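PDB 5H3H: abhydrolase domain-containing protein from Exiguobacterium antarcticum, which probably hydrolyses carboxylic esters and may also act as a perhydrolase, as an enzyme of the alpha/beta hydrolase fold. Local coordinates for residues H28-N33 against I190-A195. Residues are numbered along the deposited sequence; the frame is centred on the assembly and turned at random.
With F50 (ethaneperoxoic acid), chain D.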
ATOM      1  N   HIS B  28      -3.730  16.716  12.993  1.00 17.83           N
ATOM      2  CA  HIS B  28      -3.794  18.193  13.076  1.00 17.63           C
ATOM      3  C   HIS B  28      -3.132  18.931  11.911  1.00 18.71           C
ATOM      4  O   HIS B  28      -2.350  18.382  11.133  1.00 15.19           O
ATOM      5  CB  HIS B  28      -3.256  18.652  14.440  1.00 17.77           C
ATOM      6  CG  HIS B  28      -1.781  18.467  14.652  1.00 17.79           C
ATOM      7  ND1 HIS B  28      -0.842  19.368  14.202  1.00 16.95           N
ATOM      8  CD2 HIS B  28      -1.081  17.481  15.270  1.00 21.54           C
ATOM      9  CE1 HIS B  28       0.368  18.952  14.531  1.00 19.45           C
ATOM     10  NE2 HIS B  28       0.252  17.833  15.227  1.00 19.72           N
ATOM     11  N   GLY B  29      -3.417  20.226  11.814  1.00 20.09           N
ATOM     12  CA  GLY B  29      -2.722  21.035  10.806  1.00 19.51           C
ATOM     13  C   GLY B  29      -1.451  21.652  11.352  1.00 18.72           C
ATOM     14  O   GLY B  29      -1.174  21.562  12.545  1.00 17.67           O
ATOM     15  N   TRP B  30      -0.703  22.265  10.445  1.00 20.78           N
ATOM     16  CA  TRP B  30       0.493  23.039  10.759  1.00 22.56           C
ATOM     17  C   TRP B  30       0.039  24.409  11.331  1.00 23.92           C
ATOM     18  O   TRP B  30      -0.874  25.016  10.741  1.00 20.94           O
ATOM     19  CB  TRP B  30       1.288  23.215   9.484  1.00 23.73           C
ATOM     20  CG  TRP B  30       2.532  24.068   9.572  1.00 24.14           C
ATOM     21  CD1 TRP B  30       3.795  23.632   9.793  1.00 25.64           C
ATOM     22  CD2 TRP B  30       2.620  25.485   9.387  1.00 23.44           C
ATOM     23  NE1 TRP B  30       4.668  24.683   9.787  1.00 26.57           N
ATOM     24  CE2 TRP B  30       3.979  25.835   9.521  1.00 25.39           C
ATOM     25  CE3 TRP B  30       1.682  26.495   9.121  1.00 22.81           C
ATOM     26  CZ2 TRP B  30       4.431  27.166   9.394  1.00 25.91           C
ATOM     27  CZ3 TRP B  30       2.119  27.789   9.021  1.00 24.50           C
ATOM     28  CH2 TRP B  30       3.468  28.129   9.157  1.00 23.50           C
ATOM     29  N   PRO B  31       0.670  24.933  12.399  1.00 23.50           N
ATOM     30  CA  PRO B  31       1.701  24.267  13.194  1.00 21.23           C
ATOM     31  C   PRO B  31       1.169  24.095  14.602  1.00 20.67           C
ATOM     32  O   PRO B  31       1.750  24.555  15.587  1.00 21.41           O
ATOM     33  CB  PRO B  31       2.854  25.238  13.107  1.00 22.46           C
ATOM     34  CG  PRO B  31       2.144  26.594  13.059  1.00 20.51           C
ATOM     35  CD  PRO B  31       0.742  26.394  12.619  1.00 20.92           C
ATOM     36  N   ALA B  32       0.018  23.418  14.700  1.00 17.61           N
ATOM     37  CA  ALA B  32      -0.692  23.356  15.960  1.00 17.97           C
ATOM     38  C   ALA B  32      -0.363  21.998  16.656  1.00 18.09           C
ATOM     39  O   ALA B  32       0.811  21.548  16.644  1.00 17.30           O
ATOM     40  CB  ALA B  32      -2.159  23.543  15.713  1.00 16.56           C
ATOM     41  N   ASN B  33      -1.374  21.401  17.289  1.00 16.83           N
ATOM     42  CA  ASN B  33      -1.294  20.022  17.825  1.00 18.20           C
ATOM     43  C   ASN B  33      -2.699  19.430  17.948  1.00 18.14           C
ATOM     44  O   ASN B  33      -3.653  20.126  17.647  1.00 13.94           O
ATOM     45  CB  ASN B  33      -0.497  19.931  19.146  1.00 17.29           C
ATOM     46  CG  ASN B  33      -1.087  20.760  20.257  1.00 18.05           C
ATOM     47  OD1 ASN B  33      -2.191  20.506  20.700  1.00 18.79           O
ATOM     48  ND2 ASN B  33      -0.318  21.716  20.757  1.00 18.45           N
ATOM     49  N   ILE B 190       9.590  24.780  10.920  1.00 19.74           N
ATOM     50  CA  ILE B 190      10.309  25.070   9.659  1.00 22.46           C
ATOM     51  C   ILE B 190      10.341  23.889   8.674  1.00 20.12           C
ATOM     52  O   ILE B 190       9.968  24.035   7.521  1.00 22.30           O
ATOM     53  CB  ILE B 190      11.712  25.587   9.965  1.00 22.75           C
ATOM     54  CG1 ILE B 190      11.569  27.024  10.532  1.00 24.77           C
ATOM     55  CG2 ILE B 190      12.632  25.471   8.770  1.00 21.26           C
ATOM     56  CD1 ILE B 190      12.791  27.475  11.271  1.00 26.14           C
ATOM     57  N   GLN B 191      10.818  22.745   9.127  1.00 20.54           N
ATOM     58  CA  GLN B 191      10.909  21.540   8.289  1.00 24.04           C
ATOM     59  C   GLN B 191       9.553  21.102   7.696  1.00 23.25           C
ATOM     60  O   GLN B 191       9.490  20.740   6.507  1.00 23.70           O
ATOM     61  CB  GLN B 191      11.573  20.376   9.062  1.00 26.29           C
ATOM     62  CG  GLN B 191      13.014  20.609   9.586  1.00 32.71           C
ATOM     63  CD  GLN B 191      14.046  20.949   8.531  1.00 36.01           C
ATOM     64  OE1 GLN B 191      14.092  22.065   7.994  1.00 41.07           O
ATOM     65  NE2 GLN B 191      14.890  20.001   8.247  1.00 41.82           N
ATOM     66  N   SER B 192       8.443  21.245   8.436  1.00 23.26           N
ATOM     67  CA  SER B 192       7.120  20.929   7.883  1.00 20.71           C
ATOM     68  C   SER B 192       6.657  21.926   6.862  1.00 21.54           C
ATOM     69  O   SER B 192       5.953  21.534   5.939  1.00 19.83           O
ATOM     70  CB  SER B 192       6.028  20.860   8.948  1.00 23.30           C
ATOM     71  OG  SER B 192       6.272  19.899   9.945  1.00 21.71           O
ATOM     72  N   ALA B 193       6.960  23.220   7.057  1.00 22.37           N
ATOM     73  CA  ALA B 193       6.777  24.251   5.990  1.00 23.19           C
ATOM     74  C   ALA B 193       7.490  23.907   4.696  1.00 22.83           C
ATOM     75  O   ALA B 193       6.936  24.129   3.642  1.00 25.86           O
ATOM     76  CB  ALA B 193       7.234  25.632   6.464  1.00 23.26           C
ATOM     77  N   ILE B 194       8.686  23.319   4.776  1.00 24.03           N
ATOM     78  CA  ILE B 194       9.444  22.865   3.592  1.00 25.32           C
ATOM     79  C   ILE B 194       8.700  21.704   2.871  1.00 26.36           C
ATOM     80  O   ILE B 194       8.617  21.687   1.657  1.00 30.17           O
ATOM     81  CB  ILE B 194      10.898  22.503   3.981  1.00 27.20           C
ATOM     82  CG1 ILE B 194      11.661  23.796   4.261  1.00 26.56           C
ATOM     83  CG2 ILE B 194      11.607  21.584   2.947  1.00 30.75           C
ATOM     84  CD1 ILE B 194      13.099  23.582   4.705  1.00 31.18           C
ATOM     85  N   ALA B 195       8.176  20.756   3.637  1.00 24.13           N
ATOM     86  CA  ALA B 195       7.342  19.687   3.097  1.00 25.50           C
ATOM     87  C   ALA B 195       6.055  20.276   2.505  1.00 25.39           C
ATOM     88  O   ALA B 195       5.637  19.896   1.391  1.00 25.26           O
ATOM     89  CB  ALA B 195       7.044  18.683   4.191  1.00 26.48           C
TER
HETATM   90  C   F50 D 301      -1.849  23.878   7.357  1.00 35.95           C
HETATM   91  OX1 F50 D 301      -3.201  24.420   9.462  1.00 40.29           O
HETATM   92  O   F50 D 301      -1.502  22.772   7.717  1.00 32.03           O
HETATM   93  OXT F50 D 301      -3.003  24.480   8.046  1.00 37.85           O
HETATM   94  CH3 F50 D 301      -1.123  24.583   6.245  1.00 38.09           C
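Trp30 carries the loop's side of this contact, reaching out to Ser192 and Ala193 on helix 186-198. Its CG is anti to the backbone N (chi1 176°), which sends the indole from the loop after strand 23-27 to the helix. The meeting is apolar. Trp30 CD1 lies 3.7 Å from Ser192 CB. Trp30 CZ2 lies 4.3 Å from Ala193 CB. The helix atoms approach the indole obliquely. The Trp30-Pro31 peptide is cis, and Pro31 CB sits 3.6 Å above one face of the Trp30 indole, offset toward the rim. Phe160 meets the ring edge-to-face.

The polar ends are bonded to other partners. Trp30 NE1 donates to Thr189 O, one residue before 190-195 and in the same helix. Ser192 OG is hydrogen-bonded to Gly188 O and Tyr59 OH.

The loop is also tied to itself. Gly29 O accepts from His28 ND1 (2.8 Å, 167°) and from Ala32 N, which come from opposite faces of its carbonyl plane. The imidazole donates nearly in its own ring plane, and Asn33 CA rests over the centre of one ring face.

The loop holds the ligand through its backbone. Trp30 N donates to O of ethaneperoxoic acid at 2.9 Å (158°). The same ligand is hydrogen-bonded to Met97 N and to the side-chain atom His248 NE2. Two backbone N-H groups, from this loop and the start of helix 97-109, resemble the oxyanion hole of alpha/beta hydrolases.

The chemistry implies a split role for Trp30: its main-chain N-H would polarise a bound carbonyl, while its indole joins the pocket loop to helix 186-198.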